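Local coordinates for protein L-asparagine oxygenase (Streptomyces coelicolor, PDB 2OG5) that hydroxylates free L-asparagine at its beta carbon, using iron(II), 2-oxoglutarate and dioxygen, to supply (2S,3S)-3-hydroxyasparagine for the calcium-dependent lipopeptide antibiotic, at residues A[42-47]-A[78-83]; A[67-72]-A[132-137]; A[94-99]-A[212-217]; A[160-165]-A[318-323]. All blocks are in the same frame, centred on the assembly; numbering follows the deposited sequence.

Contact 1. Residues A[42-47]-A[78-83]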
loop_
_atom_site.group_PDB
_atom_site.type_symbol
_atom_site.label_atom_id
_atom_site.label_comp_id
_atom_site.label_asym_id
_atom_site.label_seq_id
_atom_site.Cartn_x
_atom_site.Cartn_y
_atom_site.Cartn_z
ATOM N N GLN A 42 10.296 4.505 23.483
ATOM C CA GLN A 42 10.269 3.181 24.102
ATOM C C GLN A 42 8.927 2.901 24.773
ATOM O O GLN A 42 8.387 1.803 24.660
ATOM C CB GLN A 42 11.409 3.048 25.120
ATOM C CG GLN A 42 11.476 1.705 25.856
ATOM C CD GLN A 42 11.805 0.521 24.956
ATOM O OE1 GLN A 42 12.229 0.684 23.808
ATOM N NE2 GLN A 42 11.613 -0.690 25.482
ATOM N N SER A 43 8.401 3.903 25.469
ATOM C CA SER A 43 7.131 3.782 26.180
ATOM C C SER A 43 5.995 3.426 25.223
ATOM O O SER A 43 5.247 2.474 25.453
ATOM C CB SER A 43 6.818 5.094 26.901
ATOM O OG SER A 43 5.501 5.098 27.421
ATOM N N ASP A 44 5.887 4.189 24.145
ATOM C CA ASP A 44 4.852 3.944 23.140
ATOM C C ASP A 44 5.042 2.607 22.419
ATOM O O ASP A 44 4.066 1.906 22.152
ATOM C CB ASP A 44 4.813 5.084 22.123
ATOM C CG ASP A 44 4.224 6.370 22.696
ATOM O OD1 ASP A 44 3.654 6.347 23.807
ATOM O OD2 ASP A 44 4.323 7.413 22.020
ATOM N N ALA A 45 6.292 2.255 22.113
ATOM C CA ALA A 45 6.599 0.979 21.455
ATOM C C ALA A 45 6.187 -0.206 22.330
ATOM O O ALA A 45 5.650 -1.202 21.836
ATOM C CB ALA A 45 8.082 0.902 21.114
ATOM N N GLU A 46 6.445 -0.096 23.632
ATOM C CA GLU A 46 6.052 -1.142 24.576
ATOM C C GLU A 46 4.531 -1.290 24.704
ATOM O O GLU A 46 4.011 -2.409 24.795
ATOM C CB GLU A 46 6.676 -0.872 25.947
ATOM C CG GLU A 46 8.175 -1.092 25.956
ATOM C CD GLU A 46 8.833 -0.707 27.277
ATOM O OE1 GLU A 46 8.168 -0.093 28.144
ATOM O OE2 GLU A 46 10.029 -1.021 27.445
ATOM N N LEU A 47 3.822 -0.169 24.700
ATOM C CA LEU A 47 2.364 -0.189 24.813
ATOM C C LEU A 47 1.731 -0.828 23.575
ATOM O O LEU A 47 0.863 -1.695 23.695
ATOM C CB LEU A 47 1.820 1.223 25.024
ATOM C CG LEU A 47 0.295 1.376 25.056
ATOM C CD1 LEU A 47 -0.358 0.385 26.022
ATOM C CD2 LEU A 47 -0.098 2.813 25.410
ATOM N N ALA A 78 -6.903 1.876 22.020
ATOM C CA ALA A 78 -5.986 1.783 23.167
ATOM C C ALA A 78 -4.575 2.320 22.870
ATOM O O ALA A 78 -3.778 2.487 23.796
ATOM C CB ALA A 78 -5.889 0.334 23.657
ATOM N N TRP A 79 -4.244 2.569 21.599
ATOM C CA TRP A 79 -2.914 3.093 21.250
ATOM C C TRP A 79 -2.651 4.438 21.929
ATOM O O TRP A 79 -3.588 5.175 22.236
ATOM C CB TRP A 79 -2.745 3.296 19.741
ATOM C CG TRP A 79 -2.505 2.070 18.923
ATOM C CD1 TRP A 79 -3.138 0.873 19.034
ATOM C CD2 TRP A 79 -1.593 1.945 17.819
ATOM N NE1 TRP A 79 -2.673 -0.001 18.066
ATOM C CE2 TRP A 79 -1.722 0.633 17.315
ATOM C CE3 TRP A 79 -0.684 2.814 17.210
ATOM C CZ2 TRP A 79 -0.974 0.169 16.224
ATOM C CZ3 TRP A 79 0.064 2.352 16.128
ATOM C CH2 TRP A 79 -0.086 1.043 15.647
ATOM N N PRO A 80 -1.369 4.772 22.149
ATOM C CA PRO A 80 -1.062 6.094 22.686
ATOM C C PRO A 80 -1.619 7.232 21.840
ATOM O O PRO A 80 -1.594 7.166 20.608
ATOM C CB PRO A 80 0.469 6.155 22.678
ATOM C CG PRO A 80 0.951 4.936 22.042
ATOM C CD PRO A 80 -0.166 3.951 21.932
ATOM N N ALA A 81 -2.099 8.271 22.510
ATOM C CA ALA A 81 -2.677 9.424 21.828
ATOM C C ALA A 81 -1.707 10.075 20.854
ATOM O O ALA A 81 -2.124 10.599 19.826
ATOM C CB ALA A 81 -3.168 10.458 22.846
ATOM N N THR A 82 -0.415 10.066 21.186
ATOM C CA THR A 82 0.606 10.642 20.308
ATOM C C THR A 82 0.531 10.053 18.900
ATOM O O THR A 82 0.520 10.783 17.909
ATOM C CB THR A 82 2.020 10.381 20.865
ATOM O OG1 THR A 82 2.124 9.008 21.252
ATOM C CG2 THR A 82 2.280 11.250 22.070
ATOM N N LEU A 83 0.466 8.729 18.819
ATOM C CA LEU A 83 0.455 8.029 17.531
ATOM C C LEU A 83 -0.890 8.192 16.830
ATOM O O LEU A 83 -0.942 8.321 15.612
ATOM C CB LEU A 83 0.771 6.543 17.726
ATOM C CG LEU A 83 2.179 6.241 18.265
ATOM C CD1 LEU A 83 2.349 4.753 18.562
ATOM C CD2 LEU A 83 3.237 6.713 17.274
#

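Contact 2. Residues A[67-72]-A[132-137]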
loop_
_atom_site.group_PDB
_atom_site.type_symbol
_atom_site.label_atom_id
_atom_site.label_comp_id
_atom_site.label_asym_id
_atom_site.label_seq_id
_atom_site.Cartn_x
_atom_site.Cartn_y
_atom_site.Cartn_z
ATOM N N GLU A 67 -15.396 -10.329 13.274
ATOM C CA GLU A 67 -15.223 -10.177 14.720
ATOM C C GLU A 67 -13.782 -9.842 15.107
ATOM O O GLU A 67 -13.548 -9.209 16.135
ATOM C CB GLU A 67 -15.701 -11.429 15.470
ATOM C CG GLU A 67 -14.829 -12.649 15.306
ATOM C CD GLU A 67 -15.455 -13.877 15.921
ATOM O OE1 GLU A 67 -15.739 -13.848 17.139
ATOM O OE2 GLU A 67 -15.678 -14.857 15.179
ATOM N N TRP A 68 -12.822 -10.274 14.290
ATOM C CA TRP A 68 -11.412 -9.989 14.549
ATOM C C TRP A 68 -11.123 -8.564 14.124
ATOM O O TRP A 68 -10.407 -7.844 14.820
ATOM C CB TRP A 68 -10.519 -10.969 13.789
ATOM C CG TRP A 68 -9.192 -11.289 14.429
ATOM C CD1 TRP A 68 -8.926 -12.350 15.243
ATOM C CD2 TRP A 68 -7.944 -10.589 14.275
ATOM N NE1 TRP A 68 -7.608 -12.346 15.616
ATOM C CE2 TRP A 68 -6.982 -11.279 15.034
ATOM C CE3 TRP A 68 -7.547 -9.443 13.574
ATOM C CZ2 TRP A 68 -5.662 -10.867 15.119
ATOM C CZ3 TRP A 68 -6.232 -9.044 13.653
ATOM C CH2 TRP A 68 -5.305 -9.758 14.416
ATOM N N VAL A 69 -11.676 -8.146 12.988
ATOM C CA VAL A 69 -11.516 -6.748 12.573
ATOM C C VAL A 69 -12.129 -5.826 13.627
ATOM O O VAL A 69 -11.554 -4.792 13.934
ATOM C CB VAL A 69 -12.101 -6.464 11.161
ATOM C CG1 VAL A 69 -11.887 -5.009 10.770
ATOM C CG2 VAL A 69 -11.437 -7.353 10.118
ATOM N N GLU A 70 -13.276 -6.205 14.192
ATOM C CA GLU A 70 -13.884 -5.434 15.287
ATOM C C GLU A 70 -12.963 -5.348 16.509
ATOM O O GLU A 70 -12.809 -4.276 17.093
ATOM C CB GLU A 70 -15.232 -6.046 15.677
ATOM C CG GLU A 70 -16.006 -5.273 16.750
ATOM C CD GLU A 70 -17.352 -5.905 17.095
ATOM O OE1 GLU A 70 -17.713 -6.941 16.486
ATOM O OE2 GLU A 70 -18.040 -5.391 18.008
ATOM N N ALA A 71 -12.343 -6.465 16.892
ATOM C CA ALA A 71 -11.369 -6.441 17.994
ATOM C C ALA A 71 -10.199 -5.509 17.663
ATOM O O ALA A 71 -9.705 -4.778 18.527
ATOM C CB ALA A 71 -10.862 -7.836 18.307
ATOM N N ALA A 72 -9.764 -5.520 16.402
ATOM C CA ALA A 72 -8.673 -4.650 15.964
ATOM C C ALA A 72 -9.085 -3.181 16.058
ATOM O O ALA A 72 -8.305 -2.330 16.485
ATOM C CB ALA A 72 -8.245 -5.014 14.536
ATOM N N VAL A 132 -0.984 -5.423 14.017
ATOM C CA VAL A 132 -0.519 -4.071 13.723
ATOM C C VAL A 132 -1.222 -3.469 12.490
ATOM O O VAL A 132 -1.709 -2.333 12.522
ATOM C CB VAL A 132 1.005 -4.051 13.529
ATOM C CG1 VAL A 132 1.471 -2.714 12.974
ATOM C CG2 VAL A 132 1.703 -4.376 14.852
ATOM N N LEU A 133 -1.272 -4.230 11.400
ATOM C CA LEU A 133 -1.855 -3.715 10.171
ATOM C C LEU A 133 -3.346 -3.450 10.300
ATOM O O LEU A 133 -3.825 -2.417 9.840
ATOM C CB LEU A 133 -1.588 -4.665 9.003
ATOM C CG LEU A 133 -0.169 -4.590 8.436
ATOM C CD1 LEU A 133 0.118 -5.841 7.602
ATOM C CD2 LEU A 133 0.049 -3.324 7.590
ATOM N N LEU A 134 -4.099 -4.376 10.893
ATOM C CA LEU A 134 -5.548 -4.204 10.907
ATOM C C LEU A 134 -5.966 -3.136 11.926
ATOM O O LEU A 134 -6.944 -2.409 11.710
ATOM C CB LEU A 134 -6.278 -5.540 11.101
ATOM C CG LEU A 134 -6.124 -6.523 9.923
ATOM C CD1 LEU A 134 -6.961 -7.789 10.116
ATOM C CD2 LEU A 134 -6.475 -5.880 8.589
ATOM N N MET A 135 -5.225 -3.001 13.025
ATOM C CA MET A 135 -5.485 -1.893 13.965
ATOM C C MET A 135 -5.281 -0.557 13.254
ATOM O O MET A 135 -6.151 0.316 13.297
ATOM C CB MET A 135 -4.593 -1.977 15.209
ATOM C CG MET A 135 -4.983 -3.081 16.166
ATOM S SD MET A 135 -4.073 -3.063 17.735
ATOM C CE MET A 135 -2.413 -3.492 17.190
ATOM N N THR A 136 -4.163 -0.404 12.555
ATOM C CA THR A 136 -3.874 0.857 11.871
ATOM C C THR A 136 -4.899 1.139 10.774
ATOM O O THR A 136 -5.323 2.282 10.595
ATOM C CB THR A 136 -2.463 0.883 11.277
ATOM O OG1 THR A 136 -1.519 0.527 12.298
ATOM C CG2 THR A 136 -2.127 2.268 10.729
ATOM N N ALA A 137 -5.309 0.108 10.042
ATOM C CA ALA A 137 -6.325 0.278 9.007
ATOM C C ALA A 137 -7.618 0.828 9.589
ATOM O O ALA A 137 -8.251 1.708 9.009
ATOM C CB ALA A 137 -6.597 -1.053 8.298
#

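Contact 3. Residues A[94-99]-A[212-217]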
loop_
_atom_site.group_PDB
_atom_site.type_symbol
_atom_site.label_atom_id
_atom_site.label_comp_id
_atom_site.label_asym_id
_atom_site.label_seq_id
_atom_site.Cartn_x
_atom_site.Cartn_y
_atom_site.Cartn_z
ATOM N N SER A 94 -1.436 14.473 3.797
ATOM C CA SER A 94 -0.353 13.503 3.645
ATOM C C SER A 94 0.973 14.146 3.218
ATOM O O SER A 94 1.974 13.455 3.038
ATOM C CB SER A 94 -0.774 12.382 2.696
ATOM O OG SER A 94 -1.188 12.898 1.452
ATOM N N GLY A 95 0.986 15.469 3.090
ATOM C CA GLY A 95 2.219 16.214 2.888
ATOM C C GLY A 95 2.766 16.150 1.475
ATOM O O GLY A 95 2.205 15.506 0.607
ATOM N N PRO A 96 3.889 16.832 1.241
ATOM C CA PRO A 96 4.425 16.933 -0.110
ATOM C C PRO A 96 4.873 15.613 -0.748
ATOM O O PRO A 96 4.952 15.545 -1.967
ATOM C CB PRO A 96 5.607 17.903 0.051
ATOM C CG PRO A 96 5.943 17.877 1.481
ATOM C CD PRO A 96 4.686 17.584 2.223
ATOM N N ASP A 97 5.175 14.588 0.051
ATOM C CA ASP A 97 5.551 13.287 -0.491
ATOM C C ASP A 97 4.437 12.247 -0.406
ATOM O O ASP A 97 4.593 11.132 -0.895
ATOM C CB ASP A 97 6.797 12.773 0.206
ATOM C CG ASP A 97 7.979 13.658 -0.052
ATOM O OD1 ASP A 97 8.385 13.724 -1.226
ATOM O OD2 ASP A 97 8.483 14.294 0.905
ATOM N N GLY A 98 3.312 12.619 0.196
ATOM C CA GLY A 98 2.154 11.733 0.251
ATOM C C GLY A 98 2.434 10.390 0.884
ATOM O O GLY A 98 1.880 9.375 0.460
ATOM N N ALA A 99 3.286 10.375 1.901
ATOM C CA ALA A 99 3.712 9.142 2.540
ATOM C C ALA A 99 4.227 9.411 3.942
ATOM O O ALA A 99 4.712 10.502 4.244
ATOM C CB ALA A 99 4.803 8.463 1.704
ATOM N N VAL A 212 2.584 13.264 -6.796
ATOM C CA VAL A 212 2.193 14.257 -7.802
ATOM C C VAL A 212 2.454 15.692 -7.317
ATOM O O VAL A 212 2.689 16.585 -8.136
ATOM C CB VAL A 212 0.713 14.100 -8.223
ATOM C CG1 VAL A 212 -0.228 14.497 -7.096
ATOM C CG2 VAL A 212 0.417 14.917 -9.491
ATOM N N ARG A 213 2.452 15.914 -6.002
ATOM C CA ARG A 213 2.746 17.248 -5.439
ATOM C C ARG A 213 4.175 17.731 -5.712
ATOM O O ARG A 213 4.409 18.939 -5.843
ATOM C CB ARG A 213 2.486 17.283 -3.930
ATOM C CG ARG A 213 1.022 17.111 -3.574
ATOM C CD ARG A 213 0.766 17.009 -2.080
ATOM N NE ARG A 213 -0.677 16.911 -1.878
ATOM C CZ ARG A 213 -1.285 16.137 -0.977
ATOM N NH1 ARG A 213 -0.606 15.385 -0.137
ATOM N NH2 ARG A 213 -2.605 16.125 -0.922
ATOM N N ARG A 214 5.126 16.798 -5.768
ATOM C CA ARG A 214 6.512 17.133 -6.097
ATOM C C ARG A 214 6.690 17.385 -7.577
ATOM O O ARG A 214 7.545 18.176 -7.951
ATOM C CB ARG A 214 7.493 16.028 -5.695
ATOM C CG ARG A 214 7.595 15.726 -4.213
ATOM C CD ARG A 214 8.178 16.890 -3.440
ATOM N NE ARG A 214 8.644 16.502 -2.108
ATOM C CZ ARG A 214 9.089 17.360 -1.194
ATOM N NH1 ARG A 214 9.155 18.660 -1.463
ATOM N NH2 ARG A 214 9.490 16.920 -0.009
ATOM N N VAL A 215 5.923 16.706 -8.427
ATOM C CA VAL A 215 6.180 16.785 -9.864
ATOM C C VAL A 215 5.324 17.791 -10.620
ATOM O O VAL A 215 5.812 18.372 -11.588
ATOM C CB VAL A 215 6.115 15.410 -10.578
ATOM C CG1 VAL A 215 6.946 14.373 -9.818
ATOM C CG2 VAL A 215 4.719 14.936 -10.750
ATOM N N LEU A 216 4.078 18.013 -10.200
ATOM C CA LEU A 216 3.170 18.884 -10.966
ATOM C C LEU A 216 3.793 20.241 -11.346
ATOM O O LEU A 216 3.702 20.633 -12.504
ATOM C CB LEU A 216 1.824 19.078 -10.249
ATOM C CG LEU A 216 0.775 19.884 -11.029
ATOM C CD1 LEU A 216 0.385 19.180 -12.319
ATOM C CD2 LEU A 216 -0.462 20.136 -10.182
ATOM N N PRO A 217 4.440 20.940 -10.392
ATOM C CA PRO A 217 5.041 22.243 -10.746
ATOM C C PRO A 217 6.210 22.172 -11.733
ATOM O O PRO A 217 6.601 23.205 -12.277
ATOM C CB PRO A 217 5.541 22.789 -9.400
ATOM C CG PRO A 217 4.888 21.962 -8.355
ATOM C CD PRO A 217 4.631 20.625 -8.964
HETATM O O HOH W 1 -3.524 15.321 1.652
#

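Contact 4. Residues A[160-165]-A[318-323]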
loop_
_atom_site.group_PDB
_atom_site.type_symbol
_atom_site.label_atom_id
_atom_site.label_comp_id
_atom_site.label_asym_id
_atom_site.label_seq_id
_atom_site.Cartn_x
_atom_site.Cartn_y
_atom_site.Cartn_z
ATOM N N PRO A 160 9.405 -12.710 -2.576
ATOM C CA PRO A 160 9.778 -13.157 -3.919
ATOM C C PRO A 160 9.541 -14.646 -4.124
ATOM O O PRO A 160 9.834 -15.436 -3.234
ATOM C CB PRO A 160 11.271 -12.832 -3.980
ATOM C CG PRO A 160 11.734 -12.956 -2.563
ATOM C CD PRO A 160 10.586 -12.459 -1.725
ATOM N N VAL A 161 9.041 -15.020 -5.305
ATOM C CA VAL A 161 8.711 -16.409 -5.615
ATOM C C VAL A 161 9.511 -16.883 -6.831
ATOM O O VAL A 161 9.513 -16.200 -7.860
ATOM C CB VAL A 161 7.217 -16.543 -5.935
ATOM C CG1 VAL A 161 6.860 -17.976 -6.285
ATOM C CG2 VAL A 161 6.367 -16.053 -4.753
ATOM N N PRO A 162 10.188 -18.046 -6.722
ATOM C CA PRO A 162 10.926 -18.578 -7.871
ATOM C C PRO A 162 10.069 -18.707 -9.121
ATOM O O PRO A 162 8.958 -19.228 -9.061
ATOM C CB PRO A 162 11.389 -19.953 -7.384
ATOM C CG PRO A 162 11.462 -19.821 -5.918
ATOM C CD PRO A 162 10.345 -18.907 -5.539
ATOM N N GLY A 163 10.588 -18.220 -10.241
ATOM C CA GLY A 163 9.872 -18.257 -11.512
ATOM C C GLY A 163 9.015 -17.039 -11.791
ATOM O O GLY A 163 8.561 -16.845 -12.922
ATOM N N MET A 164 8.790 -16.211 -10.770
ATOM C CA MET A 164 7.953 -15.019 -10.905
ATOM C C MET A 164 8.776 -13.737 -10.954
ATOM O O MET A 164 8.230 -12.648 -10.800
ATOM C CB MET A 164 6.975 -14.935 -9.728
ATOM C CG MET A 164 6.091 -16.153 -9.554
ATOM S SD MET A 164 5.001 -16.420 -10.958
ATOM C CE MET A 164 3.984 -14.955 -10.884
ATOM N N GLU A 165 10.079 -13.867 -11.190
ATOM C CA GLU A 165 10.994 -12.724 -11.144
ATOM C C GLU A 165 10.536 -11.533 -11.988
ATOM O O GLU A 165 10.665 -10.390 -11.555
ATOM C CB GLU A 165 12.408 -13.140 -11.581
ATOM C CG GLU A 165 13.160 -14.004 -10.574
ATOM C CD GLU A 165 12.758 -15.475 -10.591
ATOM O OE1 GLU A 165 12.032 -15.890 -11.515
ATOM O OE2 GLU A 165 13.182 -16.210 -9.672
ATOM N N PRO A 318 16.792 -12.413 -5.361
ATOM C CA PRO A 318 16.455 -13.213 -4.186
ATOM C C PRO A 318 17.412 -14.369 -3.931
ATOM O O PRO A 318 17.993 -14.921 -4.868
ATOM C CB PRO A 318 15.058 -13.759 -4.517
ATOM C CG PRO A 318 14.515 -12.822 -5.514
ATOM C CD PRO A 318 15.694 -12.414 -6.343
ATOM N N ARG A 319 17.564 -14.724 -2.663
ATOM C CA ARG A 319 18.349 -15.886 -2.267
ATOM C C ARG A 319 17.537 -17.176 -2.353
ATOM O O ARG A 319 18.096 -18.251 -2.609
ATOM C CB ARG A 319 18.855 -15.713 -0.836
ATOM C CG ARG A 319 19.867 -14.590 -0.659
ATOM C CD ARG A 319 20.126 -14.357 0.797
ATOM N NE ARG A 319 21.207 -13.406 1.026
ATOM C CZ ARG A 319 21.598 -13.003 2.232
ATOM N NH1 ARG A 319 20.988 -13.436 3.334
ATOM N NH2 ARG A 319 22.595 -12.132 2.336
ATOM N N TYR A 320 16.236 -17.070 -2.089
ATOM C CA TYR A 320 15.332 -18.228 -1.995
ATOM C C TYR A 320 15.831 -19.281 -0.994
ATOM O O TYR A 320 15.798 -20.487 -1.263
ATOM C CB TYR A 320 15.069 -18.845 -3.379
ATOM C CG TYR A 320 14.427 -17.902 -4.384
ATOM C CD1 TYR A 320 13.273 -17.179 -4.067
ATOM C CD2 TYR A 320 14.961 -17.746 -5.658
ATOM C CE1 TYR A 320 12.682 -16.335 -4.989
ATOM C CE2 TYR A 320 14.369 -16.906 -6.593
ATOM C CZ TYR A 320 13.225 -16.199 -6.250
ATOM O OH TYR A 320 12.651 -15.364 -7.179
ATOM N N ASP A 321 16.291 -18.814 0.163
ATOM C CA ASP A 321 16.780 -19.680 1.231
ATOM C C ASP A 321 16.042 -19.432 2.553
ATOM O O ASP A 321 16.496 -19.872 3.611
ATOM C CB ASP A 321 18.282 -19.480 1.422
ATOM C CG ASP A 321 18.642 -18.078 1.897
ATOM O OD1 ASP A 321 17.731 -17.219 1.996
ATOM O OD2 ASP A 321 19.834 -17.848 2.172
ATOM N N GLY A 322 14.936 -18.689 2.483
ATOM C CA GLY A 322 14.112 -18.384 3.655
ATOM C C GLY A 322 14.481 -17.089 4.361
ATOM O O GLY A 322 13.870 -16.749 5.372
ATOM N N THR A 323 15.476 -16.369 3.836
ATOM C CA THR A 323 15.983 -15.149 4.481
ATOM C C THR A 323 15.624 -13.871 3.709
ATOM O O THR A 323 16.019 -12.777 4.094
ATOM C CB THR A 323 17.523 -15.199 4.695
ATOM O OG1 THR A 323 18.209 -15.094 3.444
ATOM C CG2 THR A 323 17.943 -16.509 5.398
#

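Contact 1. Residues A[42-47]-A[78-83]
Asp-44, in the first turn of helix 42-58, lays its carboxylate along the ring of Pro-80 and reaches past it to Thr-82, so one side chain serves both an apolar and a polar partner. The tight part lies round the proline. Asp-44 OD1 is 3.4 Å from Pro-80 CB, the two side chains sliding past each other in opposite directions, while Leu-47, one helical turn on, reaches toward the ring, its CD2 3.7 Å from Pro-80 CD. With CG anti to the backbone N (chi1 176°), Leu-47 sends this methyl out to the proline. Behind them Leu-83 is buried, its CD1 4.3 Å from Asp-44 CB.

The solvent side is sparser and polar. There Thr-82, an exposed residue, gives its hydroxyl hydrogen from OG1 to Asp-44 OD2 at 2.8 Å, arriving from above the carboxylate plane (43° out of it) and not within it. Ala-78 grazes the contact through its carbonyl, with Leu-47 CD2 4.0 Å from Ala-78 O. Pro-80 is the N-cap residue of helix 81-92, so the contact joins the starts of two helices at the surface, away from the iron site. Val-48 of helix 42-58 continues the packing against Pro-80 and Leu-83, and Trp-79 turns the other way, inward onto helix 128-140.

Contact 2. Residues A[67-72]-A[132-137]
The crossing of helices 66-76 and 128-140, on the helical flank of this jelly-roll oxygenase, is centred on Ala-72, where the axes of the local segments pass 8.8 Å apart at a crossing angle of -71°. The methyl of Ala-72 faces the other helix and rests on its backbone, CB lying 3.9 Å from Leu-134 C. It also touches the Leu-134 side chain, Ala-72 CB to Leu-134 CB at 4.0 Å. On the next residue, Met-135 CG comes to 3.4 Å from Ala-72 O, after which the rest of the methionine leads away from helix 66-76.

One turn earlier, Trp-68 extends the contact. Its side chain and that of Leu-134 run at about a right angle, Trp-68 CZ3 lying 3.8 Å from Leu-134 CD1, and Val-69 CG2 approaches the same methyl more distantly at 4.5 Å. No hydrogen bond spans the two segments, and every touching residue is buried.

Beyond the crossing, Met-135 packs on Ile-51, Ala-52 and Leu-55 of helix 42-58. Helix 128-140 is thereby sandwiched, since Leu-133, Leu-134 and Ala-137 lie on strand 326-333 and Thr-136 reaches Met-193 of strand 191-196.

Contact 3. Residues A[94-99]-A[212-217]
Two consecutive arginines, Arg-213 and Arg-214, clasp the turn at Gly-95 to Gly-98 in different ways. The hydrogen bonds to uncharged acceptors belong to Arg-213, whose chain runs extended from CG to NE and brings a single nitrogen, NH1, between two acceptors: Gly-95 O at 2.9 Å, in the guanidinium plane, and Ser-94 OG at 3.0 Å, slightly tilted from it. Gly-95 O is gripped twice, for Gly-98 N closes the turn from the opposite face of the carbonyl. A water bridges Arg-213 NH2 and Ser-94 N. Outside the segments, the serine hydroxyl has its strongest partner, Asp-305, and Asp-259 forms a salt bridge with Arg-213 NE.

The salt bridge within the contact is Arg-214's. Bent at chi2 (-66°), it grips Asp-97 side-on: NE meets OD1 of Asp-97 at 2.9 Å in a nearly straight bond (171°), and NH2 meets OD2 at 3.0 Å, although the two planes are 53° apart.

Van der Waals stacking completes the set, with Pro-96 CB over one face of the Arg-214 guanidinium, 3.7 Å from CZ. Pro-96 O is buried between the arginine stems, with no hydrogen-bonding partner in the model. Gly-95 to Gly-98 form a type I beta turn leading into strand 99-103, here fastened to the short helix 212-215 that follows strand 207-211 of the smaller jelly-roll sheet.

Contact 4. Residues A[160-165]-A[318-323]
Tyr-320 sits at backbone angles of the left-handed helical region (phi 54°, psi 44°), uncommon for a residue with a beta carbon, and from there its ring is clamped between two prolines. Over the centre of one face stands Pro-162, its CG 3.7 Å from the centroid of the Tyr-320 ring and almost on the ring normal, a CH-pi contact. Pro-318 CB covers the opposite face, offset toward the rim. The backbone of Pro-160 fills part of the edge, its carbonyl O 3.5 Å from Tyr-320 CE1. Pro-160 and Pro-318 slide past each other as well, CB of Pro-160 lying 3.6 Å from CG of Pro-318, and these two proline rings pack on each other beside the tyrosine.

At the far end of the ring Tyr-320 OH donates to Glu-165 OE2 at 2.7 Å. The carboxylate is turned 83° from the ring and is met from above its own plane. Glu-165 reaches this place because its chain bends at chi2, folding the carboxylate back over the type II turn of Val-161 to Met-164, where the N-H of Gly-163 makes weak bonds to both of its oxygens. The tyrosine and the turn thus share one acid.

Beyond the segments, Asp-324 receives the N-H of Tyr-320. Both segments are loops: 160-165 follows strand 156-158, with Val-161 paired to Ala-171 beside the asparagine-binding Asn-170, and 318-323 links strand 309-313 to strand 326-333, which begins just after the 2-oxoglutarate-binding Arg-325.

Contacts 1 and 2 share one helical flank and touch, their centres 16 Å apart: Trp-79 of contact 1 lies on Met-135 and Thr-136 of contact 2. The chain visits 42-47, 67-72, 78-83 and 132-137 in turn, and helix 128-140 follows the three earlier helices. Contact 3, 29 Å from both between centres, links the approach to strand 99-103 of the larger, mixed sheet with the helix after strand 207-211 of the four-stranded sheet. Contact 4, 30 to 35 Å from the others, opens after contacts 1 and 2 have closed, but alternates with contact 3 (94-99, 160-165, 212-217, 318-323). Helices thus pack one flank, while contacts 3 and 4 join segments far apart in sequence.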